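Local structure of invasion-associated protein (Mycobacterium tuberculosis, 4LJ1) at residues I12-S17 / I52-A57; G45-G50 / L63-G68; Q69-G74 / T125-R130; Q80-G85 / A99-K104; I88-E93 / P118-G123. The protein probably binds peptidoglycan in the mycobacterial cell wall through an NlpC/p60 domain adapted to a non-catalytic role. One frame throughout, in Å; residues are numbered along the deposited sequence.

Interaction 1 of 5, residues I12-S17 / I52-A57; sequences IARGLS and IQYAYA
Two helices of the NlpC/p60 domain, 5-16 and 48-57, meet here, with Arg14 laid on Tyr54 and Gly15 against Ala55. Their short segments run roughly antiparallel, at 140°, and the axes come within 7.8 Å. Gly15 brings no side chain to this crossing. Ala55 CB can therefore approach the helix backbone itself, 4.1 Å from Gly15 N.

Arg14 supplies the polar grip. Its chain bends about the CG-CD bond (chi3 68°), and this turns the guanidinium side-on to the other helix. Arg14 NE and Arg14 NH2 both donate to Tyr54 O, at 3.0 Å and 2.9 Å. The oxygen lies in the guanidinium plane, and both nitrogens come from the same face of the carbonyl. Two N-H groups of a charged side chain on one carbonyl oxygen would probably polarise it.

The same guanidinium also rests over a face of the Tyr54 ring, as a cation-pi stack. Arg14 CZ is 4.3 Å from the ring centroid, and the two planes differ by 30°. Ala57 C lies over the opposite face of the guanidinium, toward its rim, so the flat group has a neighbour on each side. At the far end of the ring one water joins the two segments. It lies 2.7 Å from Tyr54 OH and donates to Ser17 OG, which itself donates to Arg14 O at 2.7 Å.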
# COMPACT_ATOMS: atom_id res chain seq x y z
N ILE A 12 3.11 -6.94 -6.75
CA ILE A 12 4.30 -6.13 -6.63
C ILE A 12 4.73 -5.52 -7.96
O ILE A 12 5.10 -4.34 -8.03
CB ILE A 12 5.46 -6.92 -5.96
CG1 ILE A 12 5.17 -7.11 -4.46
CG2 ILE A 12 6.79 -6.20 -6.15
CD1 ILE A 12 6.08 -8.07 -3.73
N ALA A 13 4.70 -6.32 -9.03
CA ALA A 13 5.07 -5.80 -10.34
C ALA A 13 4.13 -4.67 -10.75
O ALA A 13 4.57 -3.69 -11.33
CB ALA A 13 5.02 -6.91 -11.38
N ARG A 14 2.84 -4.79 -10.46
CA ARG A 14 1.90 -3.69 -10.77
C ARG A 14 2.27 -2.42 -10.02
O ARG A 14 2.31 -1.34 -10.60
CB ARG A 14 0.49 -4.07 -10.43
CG ARG A 14 -0.12 -5.04 -11.41
CD ARG A 14 -1.42 -5.63 -10.89
NE ARG A 14 -2.48 -4.64 -10.78
CZ ARG A 14 -3.37 -4.35 -11.72
NH1 ARG A 14 -3.40 -4.97 -12.89
NH2 ARG A 14 -4.28 -3.44 -11.47
N GLY A 15 2.55 -2.53 -8.73
CA GLY A 15 3.02 -1.37 -7.99
C GLY A 15 4.28 -0.74 -8.56
O GLY A 15 4.36 0.47 -8.77
N LEU A 16 5.29 -1.58 -8.77
CA LEU A 16 6.57 -1.11 -9.29
C LEU A 16 6.46 -0.45 -10.67
O LEU A 16 7.22 0.46 -10.98
CB LEU A 16 7.60 -2.25 -9.34
CG LEU A 16 8.12 -2.76 -7.99
CD1 LEU A 16 9.00 -3.98 -8.23
CD2 LEU A 16 8.88 -1.67 -7.25
N SER A 17 5.50 -0.88 -11.49
CA SER A 17 5.30 -0.26 -12.79
C SER A 17 4.90 1.21 -12.71
O SER A 17 4.95 1.92 -13.71
CB SER A 17 4.24 -1.02 -13.59
OG SER A 17 2.91 -0.80 -13.13
N ILE A 52 -2.13 1.39 -3.57
CA ILE A 52 -2.35 0.05 -3.01
C ILE A 52 -3.55 -0.62 -3.66
O ILE A 52 -3.51 -1.81 -3.97
CB ILE A 52 -2.51 0.13 -1.46
CG1 ILE A 52 -1.24 0.54 -0.77
CG2 ILE A 52 -3.04 -1.16 -0.89
CD1 ILE A 52 -0.04 -0.19 -1.20
N GLN A 53 -4.62 0.13 -3.88
CA GLN A 53 -5.79 -0.44 -4.59
C GLN A 53 -5.41 -0.91 -5.99
O GLN A 53 -5.80 -1.99 -6.40
CB GLN A 53 -6.93 0.57 -4.71
CG GLN A 53 -7.69 0.86 -3.43
CD GLN A 53 -8.89 1.76 -3.68
OE1 GLN A 53 -8.87 2.59 -4.59
NE2 GLN A 53 -9.96 1.57 -2.91
N TYR A 54 -4.65 -0.09 -6.70
CA TYR A 54 -4.23 -0.48 -8.04
C TYR A 54 -3.42 -1.77 -8.00
O TYR A 54 -3.65 -2.71 -8.77
CB TYR A 54 -3.39 0.65 -8.68
CG TYR A 54 -2.87 0.27 -10.05
CD1 TYR A 54 -3.74 0.13 -11.12
CD2 TYR A 54 -1.51 -0.05 -10.26
CE1 TYR A 54 -3.28 -0.27 -12.37
CE2 TYR A 54 -1.04 -0.47 -11.50
CZ TYR A 54 -1.94 -0.56 -12.55
OH TYR A 54 -1.50 -0.98 -13.80
N ALA A 55 -2.44 -1.84 -7.11
CA ALA A 55 -1.57 -3.00 -7.04
C ALA A 55 -2.39 -4.26 -6.74
O ALA A 55 -2.27 -5.27 -7.46
CB ALA A 55 -0.45 -2.80 -6.01
N TYR A 56 -3.21 -4.21 -5.70
CA TYR A 56 -3.93 -5.40 -5.24
C TYR A 56 -5.08 -5.81 -6.15
O TYR A 56 -5.53 -6.96 -6.07
CB TYR A 56 -4.34 -5.31 -3.75
CG TYR A 56 -3.33 -6.05 -2.89
CD1 TYR A 56 -3.29 -7.44 -2.94
CD2 TYR A 56 -2.39 -5.40 -2.08
CE1 TYR A 56 -2.34 -8.16 -2.24
CE2 TYR A 56 -1.43 -6.13 -1.37
CZ TYR A 56 -1.42 -7.50 -1.44
OH TYR A 56 -0.47 -8.24 -0.75
N ALA A 57 -5.55 -4.94 -7.06
CA ALA A 57 -6.50 -5.37 -8.08
C ALA A 57 -5.86 -6.46 -8.94
O ALA A 57 -6.59 -7.26 -9.53
CB ALA A 57 -6.94 -4.18 -8.91
O HOH W 1 0.78 -2.29 -14.24

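Interaction 2 of 5, residues G45-G50 / L63-G68; sequences GFDASG and LPRSSG
The backbone around Arg65 passes close to the first turn of helix 48-57, with the CA atoms of Ser49 and Arg65 5.8 Å apart. The sequence Asp47-Ala48-Ser49-Gly50 leads into and begins that turn. It corresponds to the DCSG motif of the family, whose cysteine is the nucleophile in the active enzymes. Ala48 holds that position here, consistent with a non-catalytic domain.

Asp47 is the N-cap of the helix. Its OD1 accepts from Gly50 N at 2.9 Å, nearly in line with the C-O bond. The same oxygen forms a salt bridge with Arg65 NH2, also 2.9 Å, although the hydrogen bond is weak because the N-H points well off line (122°). A water completes the pairing: it donates to Asp47 OD2 at 2.6 Å and accepts from Arg65 NE at 2.8 Å.

The Arg65 chain bends at chi2 (73°), and one face of its guanidinium comes down on Gly50 CA, 3.5 Å from NH2. Ser49 OG donates to Arg65 O at 2.6 Å. Ser49 is modelled in two conformers, so this bond may be held only part of the time.

Arg65 NH1 is satisfied by Gly28 O and by Gln53 OE1, one turn further along helix 48-57. Ser66 caps the next helix, 67-73, through Gln69 N, and Ser67 OG bonds to Gly94 O. The contact thus joins the starts of these two helices, with strand 97-103 touching Ala48 and Ser67 through Val98.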
# COMPACT_ATOMS: atom_id res chain seq x y z
N GLY A 45 -2.22 11.18 -11.01
CA GLY A 45 -1.33 10.52 -10.10
C GLY A 45 -2.05 9.61 -9.13
O GLY A 45 -3.16 9.12 -9.35
N PHE A 46 -1.35 9.36 -8.01
CA PHE A 46 -1.84 8.49 -6.92
C PHE A 46 -1.69 9.16 -5.57
O PHE A 46 -0.73 9.88 -5.35
CB PHE A 46 -0.99 7.21 -6.83
CG PHE A 46 -1.25 6.17 -7.90
CD1 PHE A 46 -2.40 5.39 -7.87
CD2 PHE A 46 -0.31 5.93 -8.88
CE1 PHE A 46 -2.62 4.41 -8.81
CE2 PHE A 46 -0.54 4.94 -9.81
CZ PHE A 46 -1.68 4.18 -9.77
N ASP A 47 -2.62 8.83 -4.67
CA ASP A 47 -2.30 8.89 -3.26
C ASP A 47 -1.96 7.48 -2.77
O ASP A 47 -1.98 6.51 -3.53
CB ASP A 47 -3.38 9.59 -2.43
CG ASP A 47 -4.69 8.85 -2.35
OD1 ASP A 47 -4.83 7.74 -2.91
OD2 ASP A 47 -5.62 9.42 -1.76
N ALA A 48 -1.58 7.34 -1.50
CA ALA A 48 -1.08 6.05 -1.00
C ALA A 48 -2.14 4.96 -1.17
O ALA A 48 -1.86 3.86 -1.65
CB ALA A 48 -0.68 6.16 0.47
N SER A 49 -3.37 5.27 -0.81
CA SER A 49 -4.50 4.34 -0.92
C SER A 49 -4.76 3.91 -2.35
O SER A 49 -5.03 2.75 -2.66
CB SER A 49 -5.75 4.98 -0.30
OG SER A 49 -5.60 4.89 1.11
N GLY A 50 -4.71 4.88 -3.25
CA GLY A 50 -4.96 4.62 -4.65
C GLY A 50 -3.92 3.66 -5.21
O GLY A 50 -4.26 2.77 -5.99
N LEU A 63 -9.74 -3.49 -2.43
CA LEU A 63 -9.54 -3.05 -1.05
C LEU A 63 -10.35 -1.79 -0.74
O LEU A 63 -10.61 -0.99 -1.63
CB LEU A 63 -8.06 -2.75 -0.81
CG LEU A 63 -7.12 -3.93 -0.53
CD1 LEU A 63 -7.38 -5.11 -1.45
CD2 LEU A 63 -5.66 -3.53 -0.61
N PRO A 64 -10.72 -1.60 0.53
CA PRO A 64 -11.36 -0.33 0.88
C PRO A 64 -10.39 0.82 0.70
O PRO A 64 -9.19 0.62 0.74
CB PRO A 64 -11.74 -0.50 2.35
CG PRO A 64 -10.82 -1.54 2.86
CD PRO A 64 -10.42 -2.42 1.71
N ARG A 65 -10.89 2.03 0.53
CA ARG A 65 -10.02 3.16 0.23
C ARG A 65 -9.22 3.66 1.43
O ARG A 65 -8.02 3.92 1.32
CB ARG A 65 -10.82 4.30 -0.37
CG ARG A 65 -9.95 5.42 -0.90
CD ARG A 65 -9.27 5.01 -2.17
NE ARG A 65 -8.38 6.05 -2.66
CZ ARG A 65 -8.07 6.22 -3.95
NH1 ARG A 65 -8.51 5.38 -4.87
NH2 ARG A 65 -7.30 7.22 -4.31
N SER A 66 -9.85 3.87 2.56
CA SER A 66 -9.07 4.50 3.60
C SER A 66 -8.06 3.54 4.24
O SER A 66 -8.34 2.35 4.44
CB SER A 66 -9.93 5.18 4.63
OG SER A 66 -10.30 4.31 5.63
N SER A 67 -6.86 4.05 4.53
CA SER A 67 -5.86 3.21 5.17
C SER A 67 -6.36 2.66 6.50
O SER A 67 -6.09 1.52 6.83
CB SER A 67 -4.53 3.97 5.32
OG SER A 67 -4.64 5.11 6.14
N GLY A 68 -7.11 3.47 7.25
CA GLY A 68 -7.64 3.00 8.52
C GLY A 68 -8.59 1.83 8.35
O GLY A 68 -8.62 0.92 9.18
O HOH W 2 -7.78 8.18 -0.94
O HOH W 3 -6.44 6.75 3.81

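Interaction 3 of 5, residues Q69-G74 / T125-R130; sequences QMYKVG and TPYLVR
Van der Waals contact does nearly all the work where Tyr71 of helix 67-73 meets Thr125, Tyr127 and Val129. Tyr71 CG stands anti to the backbone N (chi1 -174°), which sends the ring across to the other segment. Thr125 CG2 comes obliquely against the outer end of the ring, 3.4 Å from Tyr71 CZ. Val129 CG2 reaches the near end of the ring, 4.1 Å from Tyr71 CD1. The other methyl, Val129 CG1, packs 3.5 Å from Gly74 CA, where the chain leaves the helix without a side chain in the way.

The polar groups meet ring edges. Tyr127 O lies in the plane of the Tyr71 ring, 3.5 Å from Tyr71 CE1. In turn Tyr71 OH lies at the edge of the Tyr127 ring, 3.4 Å from Tyr127 CD2.

The Tyr71 ring has two more partners: Phe89, edge-to-face, and Lys76, by a cation-pi contact. Thr125 OG1 bonds to Gly91 O. Tyr127 OH bonds to Ala147 OXT, the end of the C-terminal tail with its two pentapeptide repeats.

No hydrogen bond spans the two segments. Between them the hold is by shape, with methyls and ring edges in contact; backbone bonds begin just beyond, where Arg130 pairs with Gln75.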
# COMPACT_ATOMS: atom_id res chain seq x y z
N GLN A 69 -9.36 1.83 7.28
CA GLN A 69 -10.29 0.73 7.06
C GLN A 69 -9.54 -0.53 6.58
O GLN A 69 -9.84 -1.64 7.02
CB GLN A 69 -11.39 1.11 6.08
CG GLN A 69 -12.48 0.04 5.96
CD GLN A 69 -13.32 -0.19 7.22
OE1 GLN A 69 -13.37 0.64 8.13
NE2 GLN A 69 -13.98 -1.35 7.26
N MET A 70 -8.56 -0.36 5.71
CA MET A 70 -7.70 -1.47 5.33
C MET A 70 -7.07 -2.12 6.57
O MET A 70 -7.03 -3.35 6.70
CB MET A 70 -6.55 -0.99 4.44
CG MET A 70 -6.93 -0.48 3.05
SD MET A 70 -5.41 0.06 2.21
CE MET A 70 -6.08 0.79 0.72
N TYR A 71 -6.59 -1.30 7.48
CA TYR A 71 -5.97 -1.81 8.71
C TYR A 71 -6.96 -2.55 9.62
O TYR A 71 -6.69 -3.65 10.11
CB TYR A 71 -5.32 -0.67 9.50
CG TYR A 71 -4.55 -1.14 10.71
CD1 TYR A 71 -3.29 -1.69 10.55
CD2 TYR A 71 -5.08 -1.06 12.00
CE1 TYR A 71 -2.54 -2.11 11.63
CE2 TYR A 71 -4.34 -1.48 13.09
CZ TYR A 71 -3.07 -2.01 12.89
OH TYR A 71 -2.31 -2.44 13.94
N LYS A 72 -8.10 -1.91 9.89
CA LYS A 72 -9.13 -2.46 10.77
C LYS A 72 -9.48 -3.88 10.40
O LYS A 72 -9.58 -4.76 11.27
CB LYS A 72 -10.38 -1.59 10.74
CG LYS A 72 -11.49 -2.04 11.67
CD LYS A 72 -12.67 -1.08 11.60
CE LYS A 72 -13.81 -1.46 12.53
NZ LYS A 72 -15.02 -0.62 12.30
N VAL A 73 -9.70 -4.11 9.11
CA VAL A 73 -10.24 -5.40 8.66
C VAL A 73 -9.17 -6.45 8.36
O VAL A 73 -9.48 -7.64 8.25
CB VAL A 73 -11.17 -5.24 7.44
CG1 VAL A 73 -12.35 -4.29 7.74
CG2 VAL A 73 -10.40 -4.84 6.19
N GLY A 74 -7.91 -6.03 8.20
CA GLY A 74 -6.85 -6.92 7.71
C GLY A 74 -6.30 -7.88 8.77
O GLY A 74 -6.30 -7.58 9.97
N THR A 125 2.63 1.84 12.40
CA THR A 125 1.63 1.13 13.15
C THR A 125 2.24 -0.23 13.57
O THR A 125 3.03 -0.79 12.82
CB THR A 125 0.38 1.00 12.25
OG1 THR A 125 0.06 2.25 11.61
CG2 THR A 125 -0.80 0.51 13.01
N PRO A 126 1.91 -0.77 14.76
CA PRO A 126 2.63 -1.95 15.27
C PRO A 126 2.47 -3.27 14.51
O PRO A 126 3.23 -4.20 14.76
CB PRO A 126 2.10 -2.12 16.70
CG PRO A 126 1.16 -1.03 16.95
CD PRO A 126 1.15 -0.08 15.82
N TYR A 127 1.43 -3.39 13.71
CA TYR A 127 1.20 -4.57 12.89
C TYR A 127 1.19 -4.19 11.43
O TYR A 127 0.75 -3.09 11.05
CB TYR A 127 -0.16 -5.16 13.22
CG TYR A 127 -0.29 -5.78 14.58
CD1 TYR A 127 0.25 -7.03 14.83
CD2 TYR A 127 -0.99 -5.15 15.58
CE1 TYR A 127 0.09 -7.65 16.06
CE2 TYR A 127 -1.15 -5.77 16.82
CZ TYR A 127 -0.58 -7.01 17.05
OH TYR A 127 -0.71 -7.60 18.26
N LEU A 128 1.67 -5.11 10.57
CA LEU A 128 1.41 -5.11 9.14
C LEU A 128 0.09 -5.84 8.91
O LEU A 128 -0.43 -6.53 9.81
CB LEU A 128 2.56 -5.76 8.37
CG LEU A 128 3.92 -5.05 8.33
CD1 LEU A 128 4.69 -5.26 9.64
CD2 LEU A 128 4.75 -5.52 7.13
N VAL A 129 -0.41 -5.76 7.67
CA VAL A 129 -1.58 -6.54 7.28
C VAL A 129 -1.20 -7.48 6.16
O VAL A 129 -0.59 -7.08 5.18
CB VAL A 129 -2.75 -5.65 6.83
CG1 VAL A 129 -3.79 -6.43 6.01
CG2 VAL A 129 -3.36 -4.97 8.04
N ARG A 130 -1.61 -8.74 6.29
CA ARG A 130 -1.50 -9.71 5.23
C ARG A 130 -2.83 -9.84 4.51
O ARG A 130 -3.83 -10.23 5.09
CB ARG A 130 -1.08 -11.07 5.76
CG ARG A 130 -0.82 -12.06 4.62
CD ARG A 130 0.19 -13.11 4.96
NE ARG A 130 1.42 -12.51 5.42
CZ ARG A 130 2.21 -13.03 6.35
NH1 ARG A 130 1.96 -14.23 6.88
NH2 ARG A 130 3.28 -12.36 6.69

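Interaction 4 of 5, residues Q80-G85 / A99-K104; sequences QQARKG and ALYLGK
Gly85 and Tyr101 form the tight part of this contact. Gly85 N donates to Tyr101 O at 2.8 Å, and the bond is almost straight (171°). Lys84 CA leans on the same oxygen, Tyr101 O, at 3.6 Å, a weak C-H...O contact. Beside it Leu100 CD1 packs 3.6 Å from Gly85 O, an oxygen that also accepts from Tyr56 OH. Gly85 has a positive phi (96°), a conformation that suits glycine.

The Tyr101 ring belongs to the same close packing. Arg83 O lies near the ring plane at its edge, 3.5 Å from Tyr101 CD2, and Ala82 CB touches Tyr101 CE2 at 3.8 Å. The hydroxyl of Tyr101 is bonded to Gly105 N.

Strand 97-103 is an inner strand of the four-stranded antiparallel sheet of the NlpC/p60 domain. Segment 80-85 leads into strand 87-90, its neighbour at the edge of that sheet. The Gly85 bond thus lies just ahead of the strand pairing.

The loose part is on the solvent side. Lys84 CB still touches Leu102 O, at 3.5 Å. Beyond CG the lysine chain is extended and leads outward. Lys84 NZ ends 6.9 Å from Lys104 NZ, a like charge, and has a long, weak ion pair with Asp9.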
# COMPACT_ATOMS: atom_id res chain seq x y z
N GLN A 80 8.32 -9.06 12.79
CA GLN A 80 9.27 -10.16 12.67
C GLN A 80 8.79 -11.32 11.80
O GLN A 80 9.56 -12.22 11.46
CB GLN A 80 9.66 -10.67 14.05
CG GLN A 80 10.65 -9.76 14.78
CD GLN A 80 12.07 -9.94 14.29
OE1 GLN A 80 12.67 -11.02 14.42
NE2 GLN A 80 12.62 -8.89 13.70
N GLN A 81 7.51 -11.27 11.43
CA GLN A 81 6.85 -12.28 10.62
C GLN A 81 6.47 -11.70 9.23
O GLN A 81 5.80 -12.36 8.44
CB GLN A 81 5.60 -12.77 11.35
CG GLN A 81 5.91 -13.51 12.65
CD GLN A 81 4.76 -13.52 13.64
OE1 GLN A 81 4.93 -13.87 14.81
NE2 GLN A 81 3.56 -13.15 13.17
N ALA A 82 6.94 -10.49 8.91
CA ALA A 82 6.58 -9.81 7.65
C ALA A 82 7.03 -10.59 6.43
O ALA A 82 8.08 -11.23 6.44
CB ALA A 82 7.19 -8.42 7.62
N ARG A 83 6.25 -10.46 5.36
CA ARG A 83 6.54 -11.07 4.06
C ARG A 83 6.28 -10.04 2.98
O ARG A 83 5.41 -9.19 3.12
CB ARG A 83 5.64 -12.28 3.82
CG ARG A 83 5.93 -13.45 4.73
CD ARG A 83 4.96 -14.59 4.46
NE ARG A 83 5.05 -15.61 5.49
CZ ARG A 83 4.20 -16.62 5.61
NH1 ARG A 83 3.19 -16.73 4.76
NH2 ARG A 83 4.35 -17.50 6.57
N LYS A 84 7.02 -10.12 1.88
CA LYS A 84 6.71 -9.26 0.77
C LYS A 84 5.24 -9.38 0.38
O LYS A 84 4.64 -10.46 0.43
CB LYS A 84 7.66 -9.47 -0.41
CG LYS A 84 7.61 -10.80 -1.13
CD LYS A 84 8.53 -10.73 -2.36
CE LYS A 84 9.00 -12.08 -2.86
NZ LYS A 84 9.92 -11.91 -4.02
N GLY A 85 4.64 -8.23 0.06
CA GLY A 85 3.22 -8.13 -0.23
C GLY A 85 2.39 -7.68 0.96
O GLY A 85 1.27 -7.21 0.78
N ALA A 99 1.66 1.61 2.86
CA ALA A 99 2.72 1.33 1.90
C ALA A 99 2.77 -0.17 1.67
O ALA A 99 2.24 -0.93 2.47
CB ALA A 99 4.06 1.85 2.41
N LEU A 100 3.39 -0.58 0.58
CA LEU A 100 3.47 -1.99 0.21
C LEU A 100 4.87 -2.52 0.56
O LEU A 100 5.88 -2.03 0.04
CB LEU A 100 3.23 -2.14 -1.29
CG LEU A 100 3.23 -3.55 -1.89
CD1 LEU A 100 2.11 -4.41 -1.30
CD2 LEU A 100 3.14 -3.50 -3.39
N TYR A 101 4.95 -3.53 1.44
CA TYR A 101 6.24 -4.10 1.79
C TYR A 101 6.76 -4.95 0.64
O TYR A 101 6.05 -5.79 0.10
CB TYR A 101 6.14 -4.94 3.07
CG TYR A 101 7.49 -5.41 3.60
CD1 TYR A 101 8.56 -4.55 3.68
CD2 TYR A 101 7.69 -6.72 4.00
CE1 TYR A 101 9.79 -4.95 4.14
CE2 TYR A 101 8.93 -7.13 4.49
CZ TYR A 101 9.98 -6.24 4.55
OH TYR A 101 11.25 -6.62 5.00
N LEU A 102 8.03 -4.74 0.29
CA LEU A 102 8.66 -5.44 -0.84
C LEU A 102 9.61 -6.54 -0.41
O LEU A 102 10.16 -7.24 -1.27
CB LEU A 102 9.43 -4.45 -1.70
CG LEU A 102 8.62 -3.30 -2.29
CD1 LEU A 102 9.51 -2.28 -2.96
CD2 LEU A 102 7.56 -3.82 -3.27
N GLY A 103 9.78 -6.71 0.89
CA GLY A 103 10.81 -7.58 1.43
C GLY A 103 12.14 -6.85 1.54
O GLY A 103 12.34 -5.76 0.98
N LYS A 104 13.07 -7.48 2.27
CA LYS A 104 14.45 -6.96 2.40
C LYS A 104 14.51 -5.49 2.89
O LYS A 104 15.38 -4.72 2.51
CB LYS A 104 15.20 -7.14 1.08
CG LYS A 104 15.40 -8.60 0.68
CD LYS A 104 16.14 -8.72 -0.65
CE LYS A 104 16.76 -10.09 -0.85
NZ LYS A 104 15.83 -11.20 -0.49

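Interaction 5 of 5, residues I88-E93 / P118-G123; sequences IFYGPE and PVRTNG
Tyr90 leaves strand 87-90 and lies along the loop that follows strand 114-118, from Gly123 to Arg120. Tyr90 CB starts 3.8 Å from Gly123 O. Further out, Tyr90 CD1 meets Asn122 O at 3.5 Å, with the oxygen near the ring plane. Tyr90 CE1 comes next, 3.3 Å from Arg120 O. At the tip, Tyr90 OH donates to Arg120 O at 2.7 Å, in the carbonyl plane and on a lone pair. The ring thus passes a row of loop carbonyls, and its hydroxyl fixes the last of them. The first torsion (chi1 -66°) puts CG beside the backbone N and aims the ring at the loop.

In the conformer described, Arg120 NH1 lies over one face of the ring, toward its rim, and the guanidinium plane is 25° from that of Tyr90. In that conformer Arg120 NH2 forms a salt bridge with Glu109. Arg120 is modelled in two conformers, so both contacts are uncertain.

The backbone closes the other end. Gly91 N donates to Gly123 O at 3.0 Å with an N-H...O angle of 170°. Near the start of the loop, Ile88 CD1 packs on Val119 CG2 at 3.8 Å.

Strands 87-90 and 114-118 are the outermost strands of the four-stranded sheet. The loop leaving strand 114-118 crosses back to strand 87-90, and Met107 of the intervening strand 106-110 packs against Ile88, Tyr90 and Arg120.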
# COMPACT_ATOMS: atom_id res chain seq x y z
N ILE A 88 2.20 -2.13 5.12
CA ILE A 88 2.74 -1.35 6.22
C ILE A 88 1.85 -0.13 6.41
O ILE A 88 1.44 0.49 5.42
CB ILE A 88 4.19 -0.93 5.90
CG1 ILE A 88 5.12 -2.14 5.86
CG2 ILE A 88 4.70 0.11 6.92
CD1 ILE A 88 6.44 -1.87 5.17
N PHE A 89 1.59 0.24 7.65
CA PHE A 89 0.77 1.40 7.96
C PHE A 89 1.50 2.39 8.83
O PHE A 89 2.43 2.04 9.58
CB PHE A 89 -0.53 0.97 8.64
CG PHE A 89 -1.41 0.12 7.77
CD1 PHE A 89 -1.20 -1.23 7.66
CD2 PHE A 89 -2.43 0.70 7.05
CE1 PHE A 89 -1.99 -2.01 6.83
CE2 PHE A 89 -3.24 -0.08 6.24
CZ PHE A 89 -3.01 -1.43 6.12
N TYR A 90 1.04 3.64 8.75
CA TYR A 90 1.44 4.71 9.63
C TYR A 90 0.22 5.27 10.34
O TYR A 90 -0.88 5.32 9.78
CB TYR A 90 2.21 5.81 8.84
CG TYR A 90 3.52 5.25 8.34
CD1 TYR A 90 4.65 5.28 9.15
CD2 TYR A 90 3.61 4.55 7.15
CE1 TYR A 90 5.84 4.68 8.74
CE2 TYR A 90 4.80 3.97 6.74
CZ TYR A 90 5.90 4.01 7.56
OH TYR A 90 7.07 3.38 7.20
N GLY A 91 0.44 5.76 11.55
CA GLY A 91 -0.59 6.38 12.36
C GLY A 91 -1.28 5.44 13.31
O GLY A 91 -1.21 4.22 13.16
N PRO A 92 -2.04 5.99 14.26
CA PRO A 92 -2.81 5.15 15.17
C PRO A 92 -3.86 4.38 14.38
O PRO A 92 -4.60 4.96 13.59
CB PRO A 92 -3.46 6.13 16.14
CG PRO A 92 -3.11 7.48 15.70
CD PRO A 92 -2.20 7.42 14.53
N GLU A 93 -3.88 3.07 14.57
CA GLU A 93 -4.79 2.18 13.86
C GLU A 93 -4.67 2.38 12.34
O GLU A 93 -5.63 2.20 11.62
CB GLU A 93 -6.24 2.37 14.33
CG GLU A 93 -6.45 2.30 15.83
CD GLU A 93 -6.26 0.92 16.43
OE1 GLU A 93 -6.27 -0.08 15.70
OE2 GLU A 93 -6.12 0.85 17.67
N PRO A 118 13.58 2.68 1.91
CA PRO A 118 13.70 1.80 3.07
C PRO A 118 12.52 1.99 4.01
O PRO A 118 12.02 3.11 4.17
CB PRO A 118 15.01 2.26 3.71
CG PRO A 118 15.80 2.84 2.60
CD PRO A 118 14.80 3.47 1.69
N VAL A 119 12.07 0.91 4.64
CA VAL A 119 11.02 1.01 5.63
C VAL A 119 11.45 1.96 6.76
O VAL A 119 12.62 1.90 7.21
CB VAL A 119 10.68 -0.36 6.21
CG1 VAL A 119 9.68 -0.25 7.36
CG2 VAL A 119 10.18 -1.30 5.13
N ARG A 120 10.54 2.82 7.21
CA ARG A 120 10.79 3.73 8.32
C ARG A 120 9.92 3.29 9.49
O ARG A 120 8.71 3.09 9.34
CB ARG A 120 10.37 5.17 7.97
CG ARG A 120 11.07 5.88 6.81
CD ARG A 120 10.26 7.15 6.41
NE ARG A 120 9.52 7.07 5.14
CZ ARG A 120 8.20 7.18 4.97
NH1 ARG A 120 7.39 7.35 6.01
NH2 ARG A 120 7.70 7.10 3.78
N THR A 121 10.48 3.14 10.68
CA THR A 121 9.64 2.75 11.80
C THR A 121 9.04 3.96 12.52
O THR A 121 8.12 3.79 13.29
CB THR A 121 10.36 1.88 12.83
OG1 THR A 121 11.53 2.60 13.20
CG2 THR A 121 10.72 0.52 12.25
N ASN A 122 9.50 5.18 12.22
CA ASN A 122 8.91 6.37 12.83
C ASN A 122 7.44 6.50 12.44
O ASN A 122 7.13 6.68 11.26
CB ASN A 122 9.63 7.65 12.45
CG ASN A 122 9.03 8.87 13.12
OD1 ASN A 122 8.95 8.92 14.34
ND2 ASN A 122 8.60 9.87 12.34
N GLY A 123 6.56 6.42 13.44
CA GLY A 123 5.14 6.54 13.23
C GLY A 123 4.47 5.27 12.71
O GLY A 123 3.26 5.27 12.48

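How the interactions relate
Interactions 1 and 2 share helix 48-57, with centres about 12 Å apart, and Gln53 reaches from one to Arg65 and Leu63 of the other. Interactions 2 and 3 share helix 67-73. Interactions 4 and 5 use neighbouring strands of the four-stranded sheet, 97-103 and 87-90; the centres of the two contacts are about 13 Å apart. Along the chain, interaction 1 crosses interaction 2, and interaction 4 crosses interaction 5. The last two fall between the two segments of interaction 3. Interactions 1 and 5 lie on opposite sides of the chain's centre, their centres about 19 Å apart. Together the contacts bind helices, sheet and loops into one compact NlpC/p60 domain.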